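Local coordinates for probable TonB-dependent siderophore receptor PirA (Acinetobacter baumannii, PDB 5FR8), which probably carries out the first step of iron uptake, binding iron-chelating siderophores, possibly ferric enterobactin, at the outer membrane for TonB-dependent import, at residues V370-W374 and A413-I417; S180-N186 and N210-D216. One frame throughout, in Å; residues are numbered along the deposited sequence.

Interaction 1: residues V370-W374 and A413-I417; sequences VGTEW and ASAYI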
# COMPACT_ATOMS: atom_id res chain seq x y z
N VAL A 370 25.55 -6.18 -9.48
CA VAL A 370 25.05 -6.07 -10.85
C VAL A 370 23.88 -7.03 -11.04
O VAL A 370 23.94 -8.17 -10.59
CB VAL A 370 26.17 -6.33 -11.85
CG1 VAL A 370 26.84 -7.65 -11.55
CG2 VAL A 370 25.61 -6.28 -13.27
N GLY A 371 22.80 -6.56 -11.67
CA GLY A 371 21.55 -7.33 -11.68
C GLY A 371 20.65 -7.21 -12.90
O GLY A 371 20.72 -6.22 -13.64
N THR A 372 19.80 -8.22 -13.10
CA THR A 372 18.80 -8.23 -14.16
C THR A 372 17.46 -8.56 -13.58
O THR A 372 17.37 -9.34 -12.63
CB THR A 372 19.07 -9.31 -15.22
OG1 THR A 372 20.31 -9.04 -15.87
CG2 THR A 372 17.96 -9.34 -16.26
N GLU A 373 16.42 -7.99 -14.18
CA GLU A 373 15.05 -8.25 -13.78
C GLU A 373 14.14 -8.32 -15.01
O GLU A 373 14.28 -7.51 -15.93
CB GLU A 373 14.56 -7.16 -12.81
CG GLU A 373 13.25 -7.47 -12.12
CD GLU A 373 12.88 -6.43 -11.06
OE1 GLU A 373 13.79 -5.90 -10.34
OE2 GLU A 373 11.67 -6.14 -10.95
N TRP A 374 13.24 -9.30 -15.03
CA TRP A 374 12.23 -9.42 -16.07
C TRP A 374 10.91 -9.68 -15.41
O TRP A 374 10.81 -10.58 -14.56
CB TRP A 374 12.51 -10.61 -17.01
CG TRP A 374 11.32 -10.99 -17.85
CD1 TRP A 374 10.32 -11.88 -17.53
CD2 TRP A 374 10.99 -10.49 -19.15
NE1 TRP A 374 9.40 -11.96 -18.56
CE2 TRP A 374 9.79 -11.11 -19.56
CE3 TRP A 374 11.61 -9.57 -20.02
CZ2 TRP A 374 9.19 -10.84 -20.78
CZ3 TRP A 374 11.02 -9.30 -21.25
CH2 TRP A 374 9.82 -9.93 -21.62
N ALA A 413 11.64 -4.97 -18.68
CA ALA A 413 12.95 -5.54 -18.61
C ALA A 413 13.90 -4.52 -18.02
O ALA A 413 13.89 -3.34 -18.42
CB ALA A 413 13.41 -5.95 -19.99
N SER A 414 14.72 -4.95 -17.06
CA SER A 414 15.52 -4.04 -16.25
C SER A 414 16.91 -4.59 -16.02
O SER A 414 17.10 -5.79 -15.92
CB SER A 414 14.86 -3.82 -14.89
OG SER A 414 13.46 -3.62 -15.02
N ALA A 415 17.88 -3.70 -15.93
CA ALA A 415 19.23 -4.04 -15.45
C ALA A 415 19.77 -2.88 -14.59
O ALA A 415 19.38 -1.72 -14.78
CB ALA A 415 20.17 -4.30 -16.61
N TYR A 416 20.66 -3.20 -13.66
CA TYR A 416 21.19 -2.18 -12.76
C TYR A 416 22.60 -2.50 -12.30
O TYR A 416 23.03 -3.66 -12.31
CB TYR A 416 20.26 -2.00 -11.57
CG TYR A 416 19.98 -3.28 -10.80
CD1 TYR A 416 18.95 -4.16 -11.19
CD2 TYR A 416 20.71 -3.60 -9.68
CE1 TYR A 416 18.69 -5.31 -10.48
CE2 TYR A 416 20.47 -4.75 -8.97
CZ TYR A 416 19.45 -5.60 -9.37
OH TYR A 416 19.23 -6.74 -8.64
N ILE A 417 23.32 -1.46 -11.90
CA ILE A 417 24.66 -1.62 -11.35
C ILE A 417 24.80 -0.73 -10.11
O ILE A 417 24.21 0.34 -10.04
CB ILE A 417 25.75 -1.29 -12.38
CG1 ILE A 417 27.13 -1.48 -11.76
CG2 ILE A 417 25.59 0.14 -12.86
CD1 ILE A 417 28.24 -1.62 -12.79

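Interaction 2: residues S180-N186 and N210-D216; sequences SKEGSSN and NKTEADD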
# COMPACT_ATOMS: atom_id res chain seq x y z
N SER A 180 -21.31 -1.23 20.41
CA SER A 180 -22.05 -2.33 19.83
C SER A 180 -21.98 -2.35 18.32
O SER A 180 -22.06 -3.42 17.71
CB SER A 180 -23.53 -2.21 20.23
OG SER A 180 -24.38 -2.57 19.15
N LYS A 181 -21.81 -1.17 17.72
CA LYS A 181 -21.84 -1.01 16.26
C LYS A 181 -20.47 -1.22 15.55
O LYS A 181 -20.38 -1.34 14.31
CB LYS A 181 -22.44 0.36 15.90
CG LYS A 181 -23.93 0.49 16.24
CD LYS A 181 -24.33 1.90 16.66
CE LYS A 181 -25.16 1.87 17.93
NZ LYS A 181 -25.33 3.22 18.52
N GLU A 182 -19.39 -1.28 16.33
CA GLU A 182 -18.08 -1.56 15.76
C GLU A 182 -17.81 -3.08 15.82
O GLU A 182 -18.23 -3.77 16.77
CB GLU A 182 -17.00 -0.72 16.47
CG GLU A 182 -17.05 0.76 16.08
CD GLU A 182 -16.07 1.63 16.86
OE1 GLU A 182 -15.60 1.18 17.93
OE2 GLU A 182 -15.77 2.76 16.39
N GLY A 183 -17.15 -3.60 14.79
CA GLY A 183 -16.94 -5.06 14.68
C GLY A 183 -15.85 -5.62 15.59
O GLY A 183 -14.76 -5.07 15.69
N SER A 184 -16.14 -6.72 16.27
CA SER A 184 -15.10 -7.41 17.02
C SER A 184 -14.35 -8.28 16.04
O SER A 184 -14.78 -8.46 14.90
CB SER A 184 -15.69 -8.23 18.17
OG SER A 184 -17.06 -8.51 17.96
N SER A 185 -13.19 -8.78 16.46
CA SER A 185 -12.26 -9.45 15.53
C SER A 185 -11.62 -10.65 16.23
O SER A 185 -11.43 -10.62 17.46
CB SER A 185 -11.18 -8.46 15.04
OG SER A 185 -10.12 -9.10 14.34
N ASN A 186 -11.29 -11.69 15.45
CA ASN A 186 -10.72 -12.93 16.00
C ASN A 186 -9.75 -13.66 15.10
O ASN A 186 -10.05 -13.94 13.94
CB ASN A 186 -11.85 -13.86 16.39
CG ASN A 186 -12.69 -13.30 17.51
OD1 ASN A 186 -12.19 -13.04 18.61
ND2 ASN A 186 -13.97 -13.07 17.22
N ASN A 210 -8.31 -15.48 10.02
CA ASN A 210 -8.77 -14.28 10.70
C ASN A 210 -10.16 -13.89 10.23
O ASN A 210 -10.50 -14.02 9.05
CB ASN A 210 -7.83 -13.11 10.43
CG ASN A 210 -8.49 -11.78 10.68
OD1 ASN A 210 -9.07 -11.19 9.77
ND2 ASN A 210 -8.40 -11.29 11.91
N LYS A 211 -10.95 -13.38 11.16
CA LYS A 211 -12.30 -12.91 10.87
C LYS A 211 -12.54 -11.64 11.68
O LYS A 211 -12.67 -11.69 12.90
CB LYS A 211 -13.32 -13.99 11.22
CG LYS A 211 -14.77 -13.51 11.13
CD LYS A 211 -15.81 -14.63 11.06
CE LYS A 211 -17.19 -14.09 11.42
NZ LYS A 211 -18.29 -14.78 10.69
N THR A 212 -12.57 -10.49 11.02
CA THR A 212 -12.90 -9.25 11.70
C THR A 212 -14.28 -8.83 11.23
O THR A 212 -14.49 -8.60 10.05
CB THR A 212 -11.88 -8.12 11.40
OG1 THR A 212 -12.08 -7.63 10.07
CG2 THR A 212 -10.45 -8.63 11.54
N GLU A 213 -15.23 -8.76 12.15
CA GLU A 213 -16.62 -8.53 11.74
C GLU A 213 -16.72 -7.13 11.17
O GLU A 213 -15.89 -6.29 11.44
CB GLU A 213 -17.59 -8.69 12.90
CG GLU A 213 -17.92 -10.09 13.38
CD GLU A 213 -19.10 -10.06 14.38
OE1 GLU A 213 -19.58 -8.95 14.74
OE2 GLU A 213 -19.58 -11.13 14.85
N ALA A 214 -17.73 -6.88 10.36
CA ALA A 214 -17.92 -5.56 9.78
C ALA A 214 -18.45 -4.62 10.83
O ALA A 214 -18.92 -5.04 11.88
CB ALA A 214 -18.91 -5.62 8.63
N ASP A 215 -18.33 -3.34 10.52
CA ASP A 215 -19.04 -2.32 11.26
C ASP A 215 -20.47 -2.32 10.76
O ASP A 215 -20.73 -2.64 9.58
CB ASP A 215 -18.39 -0.96 11.03
CG ASP A 215 -17.02 -0.86 11.66
OD1 ASP A 215 -16.71 -1.71 12.53
OD2 ASP A 215 -16.27 0.08 11.31
N ASP A 216 -21.41 -1.98 11.65
CA ASP A 216 -22.80 -1.95 11.28
C ASP A 216 -23.05 -1.03 10.12
O ASP A 216 -22.22 -0.18 9.76
CB ASP A 216 -23.66 -1.53 12.46
CG ASP A 216 -23.63 -2.55 13.60
OD1 ASP A 216 -23.00 -3.62 13.43
OD2 ASP A 216 -24.23 -2.27 14.65

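Interaction 1: residues V370-W374 and A413-I417
Gly371 faces Tyr416, and Glu373 faces Ser414, as hydrogen-bonded antiparallel pairs of strands 365-380 and 407-422, whose short segments run 168° apart with axes 4.6 Å from each other. These are neighbouring staves of the transmembrane beta-barrel of a TonB-dependent receptor. Each pair closes a ring of two backbone bonds, such as Gly371 N to Tyr416 O at 3.0 Å and Ser414 N to Glu373 O at 2.8 Å. Between and beyond them, Val370, Thr372 and Trp374 pair with Ile417, Ala415 and Ala413 without such bonds, and their side chains share a face consistent with the barrel's exterior, where the apolar ones may meet lipid. There the contact is thin: Trp374 CE3 lies 4.0 Å from Ala413 CB.

The opposite surface carries Glu373, Ser414 and Tyr416. Glu373 reaches out in an extended chain, its carboxylate held by salt bridges to Arg351 and Arg434 in the strands to either side of the pair. Ser414 meets it through CB, 3.9 Å from Glu373 CB, while its OG bonds to Asp436. Tyr416 has CG between its own backbone N and carbonyl carbon (chi1 55°), which swings the ring across the neighbouring strand. The ring lies flat over Gly371 in a CH-pi contact: Gly371 CA sits 3.8 Å from the Tyr416 ring centroid, 20° off the ring normal.

Interaction 2: residues S180-N186 and N210-D216
The amide of Gly183 points at the Asp215 carboxylate: Gly183 N lies 3.0 Å from Asp215 OD1 and meets that oxygen nearly along its C-O axis, while Asp215 OD2 forms a salt bridge to Arg230. One carboxylate thus links the loop before strand 185-195 to Arg230, from its own place in the loop after strand 201-212. On one side of it Asp216 N gives Lys181 O an almost straight bond of 2.9 Å (173° at the hydrogen); on the other, Glu213 N reaches Ser184 O at 2.8 Å. Farther along, Ser185 and Thr212 open the antiparallel register of the barrel hairpin as a non-hydrogen-bonded pair, and Asn186 and Lys211 follow with two backbone bonds.

Gly183 CA packs against the backbone carbonyls, 3.4 Å from Ala214 O. At the end farthest from the sheet the Lys181 and Asp216 side chains cross at about a right angle, but the bent lysine carries Lys181 NZ away, to 6.8 Å from Asp216 OD2. Glu182 turns from the contact to bond Gln706 and the amide of Gly722. The join therefore rests on main-chain bonds and one amide-to-carboxylate hydrogen bond, with the Lys181-Asp216 attraction probably a weak, long-range addition.

In the fold
Interactions 1 and 2 lie on opposite sides of the chain's centre, with centres 45 Å apart and nearest atoms about 30 Å apart, so neither touches the other. Both join neighbouring antiparallel strands of the same barrel wall: interaction 1 within the middle of long strands 365-380 and 407-422, interaction 2 where strands 185-195 and 201-212 give way to loops. They follow one another along the chain, interaction 2 closing before interaction 1 opens. Regular paired bonding carries the first; in the second, loop amides and a side-chain carboxylate continue the join beyond the sheet. Ser185 and Thr212 of interaction 2 also touch Arg55 and Asn56, respectively, of the plug domain.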